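Local coordinates for protein AlyGC (Glaciecola chathamensis, PDB 5GKD) that cleaves alginate by beta-elimination, as a polysaccharide lyase of family 6 from a marine bacterium, at residues 42-47 with 70-75; 103-108 with 132-137. All blocks are in the same frame, centred on the assembly; numbering follows the deposited sequence.

Contact 1. Residues 42-47 with 70-75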
ATOM      1  N   GLY A  42      -1.273 -43.071  18.765  1.00 21.37           N
ATOM      2  CA  GLY A  42      -0.395 -43.816  19.627  1.00 19.81           C
ATOM      3  C   GLY A  42      -1.132 -44.365  20.829  1.00 25.68           C
ATOM      4  O   GLY A  42      -2.359 -44.343  20.937  1.00 25.09           O
ATOM      5  N   ASN A  43      -0.325 -44.814  21.772  1.00 26.63           N
ATOM      6  CA  ASN A  43      -0.699 -45.554  22.959  1.00 31.60           C
ATOM      7  C   ASN A  43      -0.184 -44.798  24.165  1.00 28.16           C
ATOM      8  O   ASN A  43       0.892 -44.210  24.107  1.00 27.28           O
ATOM      9  CB  ASN A  43      -0.004 -46.924  22.944  1.00 37.41           C
ATOM     10  CG  ASN A  43      -0.871 -48.014  23.352  1.00 39.73           C
ATOM     11  OD1 ASN A  43      -1.751 -48.398  22.663  1.00 45.17           O
ATOM     12  ND2 ASN A  43      -0.626 -48.576  24.468  1.00 52.28           N
ATOM     13  N   GLU A  44      -0.897 -44.894  25.286  1.00 32.14           N
ATOM     14  CA  GLU A  44      -0.370 -44.315  26.518  1.00 37.37           C
ATOM     15  C   GLU A  44       1.034 -44.832  26.826  1.00 34.39           C
ATOM     16  O   GLU A  44       1.913 -44.064  27.221  1.00 35.62           O
ATOM     17  CB  GLU A  44      -1.326 -44.589  27.680  1.00 44.20           C
ATOM     18  CG  GLU A  44      -0.979 -43.813  28.940  1.00 45.90           C
ATOM     19  CD  GLU A  44      -2.023 -43.978  30.039  1.00 60.17           C
ATOM     20  OE1 GLU A  44      -3.200 -44.252  29.710  1.00 61.89           O
ATOM     21  OE2 GLU A  44      -1.666 -43.830  31.231  1.00 68.18           O
ATOM     22  N   ASN A  45       1.278 -46.119  26.628  1.00 31.26           N
ATOM     23  CA  ASN A  45       2.632 -46.641  26.824  1.00 37.12           C
ATOM     24  C   ASN A  45       3.521 -46.503  25.589  1.00 33.47           C
ATOM     25  O   ASN A  45       4.750 -46.500  25.720  1.00 28.87           O
ATOM     26  CB  ASN A  45       2.579 -48.120  27.234  1.00 40.64           C
ATOM     27  CG  ASN A  45       1.851 -48.338  28.553  1.00 54.63           C
ATOM     28  OD1 ASN A  45       2.204 -47.750  29.582  1.00 54.32           O
ATOM     29  ND2 ASN A  45       0.816 -49.178  28.525  1.00 53.99           N
ATOM     30  N   LYS A  46       2.939 -46.420  24.394  1.00 30.67           N
ATOM     31  CA  LYS A  46       3.700 -46.432  23.148  1.00 28.16           C
ATOM     32  C   LYS A  46       3.182 -45.307  22.271  1.00 25.29           C
ATOM     33  O   LYS A  46       2.229 -45.492  21.506  1.00 28.02           O
ATOM     34  CB  LYS A  46       3.578 -47.777  22.437  1.00 31.03           C
ATOM     35  CG  LYS A  46       3.806 -48.979  23.332  1.00 36.60           C
ATOM     36  CD  LYS A  46       4.538 -50.060  22.585  1.00 37.04           C
ATOM     37  CE  LYS A  46       4.052 -51.417  22.996  1.00 42.34           C
ATOM     38  NZ  LYS A  46       4.359 -52.420  21.932  1.00 51.94           N
ATOM     39  N   PRO A  47       3.766 -44.126  22.361  1.00 26.65           N
ATOM     40  CA  PRO A  47       3.347 -43.024  21.497  1.00 22.70           C
ATOM     41  C   PRO A  47       3.885 -43.202  20.083  1.00 22.06           C
ATOM     42  O   PRO A  47       4.799 -43.981  19.829  1.00 23.97           O
ATOM     43  CB  PRO A  47       3.973 -41.808  22.178  1.00 21.84           C
ATOM     44  CG  PRO A  47       5.235 -42.354  22.742  1.00 22.31           C
ATOM     45  CD  PRO A  47       4.893 -43.742  23.229  1.00 25.43           C
ATOM     46  N   GLY A  70      -5.426 -36.704  16.599  1.00 21.15           N
ATOM     47  CA  GLY A  70      -5.425 -38.018  17.225  1.00 21.96           C
ATOM     48  C   GLY A  70      -4.994 -37.977  18.677  1.00 18.86           C
ATOM     49  O   GLY A  70      -5.394 -37.083  19.405  1.00 21.49           O
ATOM     50  N   GLU A  71      -4.165 -38.907  19.121  1.00 23.97           N
ATOM     51  CA  GLU A  71      -3.757 -38.893  20.516  1.00 21.60           C
ATOM     52  C   GLU A  71      -2.448 -39.643  20.685  1.00 21.91           C
ATOM     53  O   GLU A  71      -2.067 -40.468  19.851  1.00 21.87           O
ATOM     54  CB  GLU A  71      -4.838 -39.500  21.426  1.00 23.50           C
ATOM     55  CG  GLU A  71      -5.398 -40.814  20.935  1.00 30.29           C
ATOM     56  CD  GLU A  71      -6.334 -41.458  21.947  1.00 37.94           C
ATOM     57  OE1 GLU A  71      -6.838 -40.746  22.835  1.00 39.60           O
ATOM     58  OE2 GLU A  71      -6.537 -42.689  21.878  1.00 38.68           O
ATOM     59  N   HIS A  72      -1.765 -39.338  21.793  1.00 20.34           N
ATOM     60  CA  HIS A  72      -0.493 -39.960  22.152  1.00 20.29           C
ATOM     61  C   HIS A  72       0.551 -39.799  21.046  1.00 23.41           C
ATOM     62  O   HIS A  72       1.252 -40.737  20.669  1.00 22.39           O
ATOM     63  CB  HIS A  72      -0.711 -41.425  22.539  1.00 19.49           C
ATOM     64  CG  HIS A  72      -1.584 -41.573  23.748  1.00 25.06           C
ATOM     65  ND1 HIS A  72      -1.148 -41.265  25.023  1.00 26.69           N
ATOM     66  CD2 HIS A  72      -2.885 -41.927  23.872  1.00 25.74           C
ATOM     67  CE1 HIS A  72      -2.134 -41.456  25.881  1.00 29.06           C
ATOM     68  NE2 HIS A  72      -3.201 -41.851  25.209  1.00 23.62           N
ATOM     69  N   LEU A  73       0.672 -38.578  20.547  1.00 22.86           N
ATOM     70  CA  LEU A  73       1.669 -38.227  19.550  1.00 20.82           C
ATOM     71  C   LEU A  73       2.776 -37.400  20.188  1.00 21.21           C
ATOM     72  O   LEU A  73       2.554 -36.693  21.174  1.00 19.43           O
ATOM     73  CB  LEU A  73       1.040 -37.429  18.402  1.00 17.76           C
ATOM     74  CG  LEU A  73      -0.262 -38.029  17.866  1.00 21.99           C
ATOM     75  CD1 LEU A  73      -0.916 -37.094  16.847  1.00 21.31           C
ATOM     76  CD2 LEU A  73      -0.020 -39.418  17.255  1.00 18.27           C
ATOM     77  N   ILE A  74       3.964 -37.483  19.601  1.00 17.76           N
ATOM     78  CA  ILE A  74       5.091 -36.636  19.964  1.00 19.00           C
ATOM     79  C   ILE A  74       5.734 -36.110  18.686  1.00 18.50           C
ATOM     80  O   ILE A  74       5.971 -36.876  17.752  1.00 19.22           O
ATOM     81  CB  ILE A  74       6.133 -37.399  20.792  1.00 17.91           C
ATOM     82  CG1 ILE A  74       5.480 -38.043  22.016  1.00 20.75           C
ATOM     83  CG2 ILE A  74       7.247 -36.455  21.198  1.00 19.31           C
ATOM     84  CD1 ILE A  74       6.464 -38.834  22.848  1.00 21.09           C
ATOM     85  N   VAL A  75       6.013 -34.810  18.639  1.00 20.60           N
ATOM     86  CA  VAL A  75       6.752 -34.196  17.540  1.00 17.37           C
ATOM     87  C   VAL A  75       7.980 -33.504  18.120  1.00 20.57           C
ATOM     88  O   VAL A  75       7.856 -32.732  19.078  1.00 19.73           O
ATOM     89  CB  VAL A  75       5.891 -33.187  16.766  1.00 15.04           C
ATOM     90  CG1 VAL A  75       6.710 -32.559  15.652  1.00 23.31           C
ATOM     91  CG2 VAL A  75       4.646 -33.839  16.207  1.00 14.80           C
TER
HETATM   92  O   HOH W   1      -4.891 -45.081  22.211  1.00 39.92           O
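Loop 42-47 packs over the corner at 70-75, a loop-to-corner contact near the N-terminal end of a parallel beta-helix, where one turn of the chain settles on the next. One backbone bond crosses it: Gly-42 N donates to Glu-71 O at 2.9 Å, bent to 140° at the hydrogen. Beside this bond, a water gives one hydrogen to Gly-42 O and the other to Glu-71 OE2, so a second, indirect link joins the same two residues.

His-72 contributes the largest single share of the buried surface, 102 of 315 Å². Its CB sits 3.4 Å from Gly-42 C, and its carbonyl O lies beside the bare alpha carbon of the glycine. With CG anti to the carbonyl carbon (chi1 -63°), the imidazole lies against the loop, and the Asn-43 to Glu-44 peptide covers one ring face. Glu-44 N stands 3.6 Å above the plane over the ring centre, whereas Asn-43 C is displaced toward the rim. The Glu-44 side chain then departs, its CB 3.7 Å from His-72 CE1. The loop is itself braced by Asn-43 N to Lys-46 O.

At the far end Pro-47 and Ile-74 run side by side, Pro-47 CG meeting Ile-74 CD1 at 3.7 Å. A backbone bond between His-72 and Ile-48 continues the pairing into strand 48-52. The chain turns its corner at Gly-70, and His-72 follows in a left-handed backbone conformation just before strand 73-81; such a corner separates two faces of a right-handed parallel beta-helix of the pectate lyase type.

Contact 2. Residues 103-108 with 132-137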
ATOM      1  N   HIS A 103      -3.522 -35.571  24.508  1.00 19.98           N
ATOM      2  CA  HIS A 103      -2.435 -36.385  25.076  1.00 22.80           C
ATOM      3  C   HIS A 103      -1.201 -36.389  24.184  1.00 23.77           C
ATOM      4  O   HIS A 103      -0.547 -37.412  24.013  1.00 23.99           O
ATOM      5  CB  HIS A 103      -2.890 -37.820  25.325  1.00 22.62           C
ATOM      6  CG  HIS A 103      -4.019 -37.920  26.294  1.00 25.98           C
ATOM      7  ND1 HIS A 103      -5.331 -38.065  25.895  1.00 27.82           N
ATOM      8  CD2 HIS A 103      -4.032 -37.887  27.646  1.00 22.54           C
ATOM      9  CE1 HIS A 103      -6.106 -38.100  26.960  1.00 27.92           C
ATOM     10  NE2 HIS A 103      -5.342 -37.997  28.034  1.00 32.43           N
ATOM     11  N   SER A 104      -0.881 -35.236  23.611  1.00 20.78           N
ATOM     12  CA  SER A 104       0.163 -35.144  22.604  1.00 20.25           C
ATOM     13  C   SER A 104       1.158 -34.064  22.995  1.00 20.86           C
ATOM     14  O   SER A 104       0.864 -33.166  23.784  1.00 23.67           O
ATOM     15  CB  SER A 104      -0.434 -34.858  21.228  1.00 19.10           C
ATOM     16  OG  SER A 104      -1.248 -35.943  20.839  1.00 19.44           O
ATOM     17  N   ARG A 105       2.349 -34.155  22.434  1.00 22.99           N
ATOM     18  CA  ARG A 105       3.455 -33.343  22.914  1.00 19.43           C
ATOM     19  C   ARG A 105       4.256 -32.800  21.742  1.00 18.98           C
ATOM     20  O   ARG A 105       4.568 -33.537  20.803  1.00 20.22           O
ATOM     21  CB  ARG A 105       4.337 -34.174  23.838  1.00 16.67           C
ATOM     22  CG  ARG A 105       5.543 -33.460  24.363  1.00 18.93           C
ATOM     23  CD  ARG A 105       6.352 -34.377  25.260  1.00 19.20           C
ATOM     24  NE  ARG A 105       7.513 -33.707  25.819  1.00 20.74           N
ATOM     25  CZ  ARG A 105       8.496 -34.333  26.455  1.00 22.12           C
ATOM     26  NH1 ARG A 105       9.521 -33.651  26.946  1.00 21.41           N
ATOM     27  NH2 ARG A 105       8.430 -35.647  26.618  1.00 21.20           N
ATOM     28  N   VAL A 106       4.563 -31.508  21.783  1.00 17.56           N
ATOM     29  CA  VAL A 106       5.508 -30.897  20.861  1.00 17.72           C
ATOM     30  C   VAL A 106       6.676 -30.407  21.698  1.00 18.44           C
ATOM     31  O   VAL A 106       6.491 -29.568  22.585  1.00 20.04           O
ATOM     32  CB  VAL A 106       4.881 -29.739  20.067  1.00 18.61           C
ATOM     33  CG1 VAL A 106       5.943 -29.023  19.228  1.00 16.06           C
ATOM     34  CG2 VAL A 106       3.739 -30.226  19.209  1.00 15.91           C
ATOM     35  N   THR A 107       7.866 -30.928  21.432  1.00 17.78           N
ATOM     36  CA  THR A 107       9.027 -30.642  22.257  1.00 18.32           C
ATOM     37  C   THR A 107      10.247 -30.468  21.364  1.00 22.50           C
ATOM     38  O   THR A 107      10.378 -31.139  20.343  1.00 21.52           O
ATOM     39  CB  THR A 107       9.279 -31.746  23.305  1.00 19.27           C
ATOM     40  OG1 THR A 107      10.413 -31.413  24.119  1.00 19.49           O
ATOM     41  CG2 THR A 107       9.509 -33.114  22.631  1.00 20.42           C
ATOM     42  N   GLN A 108      11.109 -29.526  21.727  1.00 16.95           N
ATOM     43  CA  GLN A 108      12.361 -29.326  21.019  1.00 19.42           C
ATOM     44  C   GLN A 108      12.121 -28.992  19.551  1.00 19.80           C
ATOM     45  O   GLN A 108      12.759 -29.543  18.652  1.00 21.33           O
ATOM     46  CB  GLN A 108      13.276 -30.550  21.165  1.00 17.08           C
ATOM     47  CG  GLN A 108      13.691 -30.853  22.608  1.00 20.44           C
ATOM     48  CD  GLN A 108      14.908 -31.761  22.680  1.00 23.02           C
ATOM     49  OE1 GLN A 108      15.902 -31.505  22.028  1.00 23.74           O
ATOM     50  NE2 GLN A 108      14.829 -32.818  23.475  1.00 21.83           N
ATOM     51  N   HIS A 132      -4.943 -32.241  27.631  1.00 20.11           N
ATOM     52  CA  HIS A 132      -3.762 -32.961  28.121  1.00 22.01           C
ATOM     53  C   HIS A 132      -2.613 -32.958  27.117  1.00 22.37           C
ATOM     54  O   HIS A 132      -1.864 -33.920  27.011  1.00 22.34           O
ATOM     55  CB  HIS A 132      -4.126 -34.386  28.517  1.00 22.52           C
ATOM     56  CG  HIS A 132      -5.159 -34.448  29.594  1.00 26.50           C
ATOM     57  ND1 HIS A 132      -4.893 -34.075  30.893  1.00 25.10           N
ATOM     58  CD2 HIS A 132      -6.468 -34.801  29.560  1.00 23.42           C
ATOM     59  CE1 HIS A 132      -5.989 -34.217  31.616  1.00 25.27           C
ATOM     60  NE2 HIS A 132      -6.961 -34.640  30.828  1.00 25.04           N
ATOM     61  N   ASN A 133      -2.446 -31.857  26.404  1.00 20.93           N
ATOM     62  CA  ASN A 133      -1.280 -31.691  25.559  1.00 20.23           C
ATOM     63  C   ASN A 133      -0.141 -31.014  26.316  1.00 21.67           C
ATOM     64  O   ASN A 133      -0.323 -30.427  27.385  1.00 21.47           O
ATOM     65  CB  ASN A 133      -1.659 -30.902  24.309  1.00 17.29           C
ATOM     66  CG  ASN A 133      -2.587 -31.697  23.416  1.00 20.14           C
ATOM     67  OD1 ASN A 133      -2.430 -32.910  23.307  1.00 18.94           O
ATOM     68  ND2 ASN A 133      -3.565 -31.036  22.798  1.00 18.12           N
ATOM     69  N   ARG A 134       1.053 -31.093  25.733  1.00 19.40           N
ATOM     70  CA  ARG A 134       2.235 -30.478  26.310  1.00 19.16           C
ATOM     71  C   ARG A 134       3.045 -29.793  25.218  1.00 20.10           C
ATOM     72  O   ARG A 134       3.263 -30.359  24.142  1.00 19.84           O
ATOM     73  CB  ARG A 134       3.105 -31.510  27.037  1.00 19.32           C
ATOM     74  CG  ARG A 134       4.268 -30.880  27.788  1.00 22.20           C
ATOM     75  CD  ARG A 134       5.037 -31.901  28.615  1.00 21.44           C
ATOM     76  NE  ARG A 134       6.244 -31.317  29.154  1.00 20.73           N
ATOM     77  CZ  ARG A 134       7.258 -32.011  29.645  1.00 23.33           C
ATOM     78  NH1 ARG A 134       7.196 -33.334  29.671  1.00 23.52           N
ATOM     79  NH2 ARG A 134       8.331 -31.384  30.108  1.00 22.49           N
ATOM     80  N   PHE A 135       3.484 -28.573  25.500  1.00 18.96           N
ATOM     81  CA  PHE A 135       4.362 -27.819  24.612  1.00 19.47           C
ATOM     82  C   PHE A 135       5.564 -27.360  25.442  1.00 18.13           C
ATOM     83  O   PHE A 135       5.460 -26.400  26.219  1.00 18.37           O
ATOM     84  CB  PHE A 135       3.597 -26.653  23.989  1.00 16.78           C
ATOM     85  CG  PHE A 135       4.380 -25.873  22.983  1.00 17.41           C
ATOM     86  CD1 PHE A 135       4.376 -26.238  21.641  1.00 17.38           C
ATOM     87  CD2 PHE A 135       5.087 -24.744  23.367  1.00 19.03           C
ATOM     88  CE1 PHE A 135       5.096 -25.510  20.705  1.00 16.77           C
ATOM     89  CE2 PHE A 135       5.789 -24.006  22.438  1.00 18.03           C
ATOM     90  CZ  PHE A 135       5.793 -24.387  21.109  1.00 16.50           C
ATOM     91  N   ASP A 136       6.703 -28.042  25.276  1.00 17.98           N
ATOM     92  CA  ASP A 136       7.834 -27.879  26.182  1.00 19.23           C
ATOM     93  C   ASP A 136       9.171 -27.878  25.448  1.00 20.60           C
ATOM     94  O   ASP A 136       9.321 -28.485  24.386  1.00 19.20           O
ATOM     95  CB  ASP A 136       7.854 -28.991  27.233  1.00 16.74           C
ATOM     96  CG  ASP A 136       8.185 -30.335  26.623  1.00 20.60           C
ATOM     97  OD1 ASP A 136       7.257 -30.979  26.118  1.00 22.43           O
ATOM     98  OD2 ASP A 136       9.369 -30.737  26.614  1.00 22.66           O
ATOM     99  N   HIS A 137      10.157 -27.199  26.056  1.00 20.28           N
ATOM    100  CA  HIS A 137      11.527 -27.133  25.542  1.00 16.06           C
ATOM    101  C   HIS A 137      11.554 -26.694  24.078  1.00 20.73           C
ATOM    102  O   HIS A 137      12.366 -27.159  23.281  1.00 18.36           O
ATOM    103  CB  HIS A 137      12.267 -28.468  25.738  1.00 18.05           C
ATOM    104  CG  HIS A 137      12.470 -28.840  27.183  1.00 22.74           C
ATOM    105  ND1 HIS A 137      11.534 -29.549  27.914  1.00 21.13           N
ATOM    106  CD2 HIS A 137      13.490 -28.574  28.039  1.00 18.81           C
ATOM    107  CE1 HIS A 137      11.972 -29.711  29.151  1.00 17.61           C
ATOM    108  NE2 HIS A 137      13.153 -29.130  29.254  1.00 24.26           N
TER
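The guanidinium of Arg-105 lies flat on that of Arg-134, planes 7° apart and centres 4.1 Å apart, with Arg-134 NH1 over the centre of the Arg-105 group. At the edge of Arg-105 comes the Asp-136 carboxylate, gripped side-on: NE reaches OD1 at 2.8 Å, and NH1 reaches OD2 at 2.9 Å in the guanidinium plane, nearly straight at 172°. Both oxygens are met on their syn sides, though out of the carboxylate plane. An extended Arg-105 chain (chi1 178°) carries the group there. Asp-136 OD2 also takes His-137 ND1 through its anti lone pair, and Thr-107 OG1 lies 2.8 Å from the same oxygen. Arg-134 NE meets Asp-136 OD1 (3.2 Å, well out of the guanidinium plane) by charge alone, and has a salt bridge to Asp-167 on the next strand.

Strands 105-107 and 134-136 pair in parallel, with Val-106 N to Arg-134 O at 2.9 Å among the bonds. Asn-133 OD1 accepts Ser-104 N in its carbonyl plane. On the other face Val-106 CB meets Phe-135 CD1 at 3.9 Å inside the coil.

Both guanidinium groups thus share Asp-136, so the charge of the stack is probably balanced, while the paired bonds fix the rotation of Arg-105.

How the contacts relate
Both contacts hold successive turns of one beta-helix, and their centres are 11 Å apart. Strand 73-81 of contact 1 neighbours strand 105-112 of contact 2, joined through Leu-73 O with Arg-105 N and Val-75 N with Arg-105 O, both probable hydrogen bonds. The histidines also follow one another: His-72 meets His-103, which in turn lies beside His-132 in a near-parallel, slid-apart pair. Contact 1 is a loop against a corner at the edge of the fold, buried at Gly-42 but exposed at Glu-44, held by one direct backbone bond, a water, ring packing and one apolar pair. Contact 2 is regular strand pairing, with six buried residues and a charged face opposed to an apolar one.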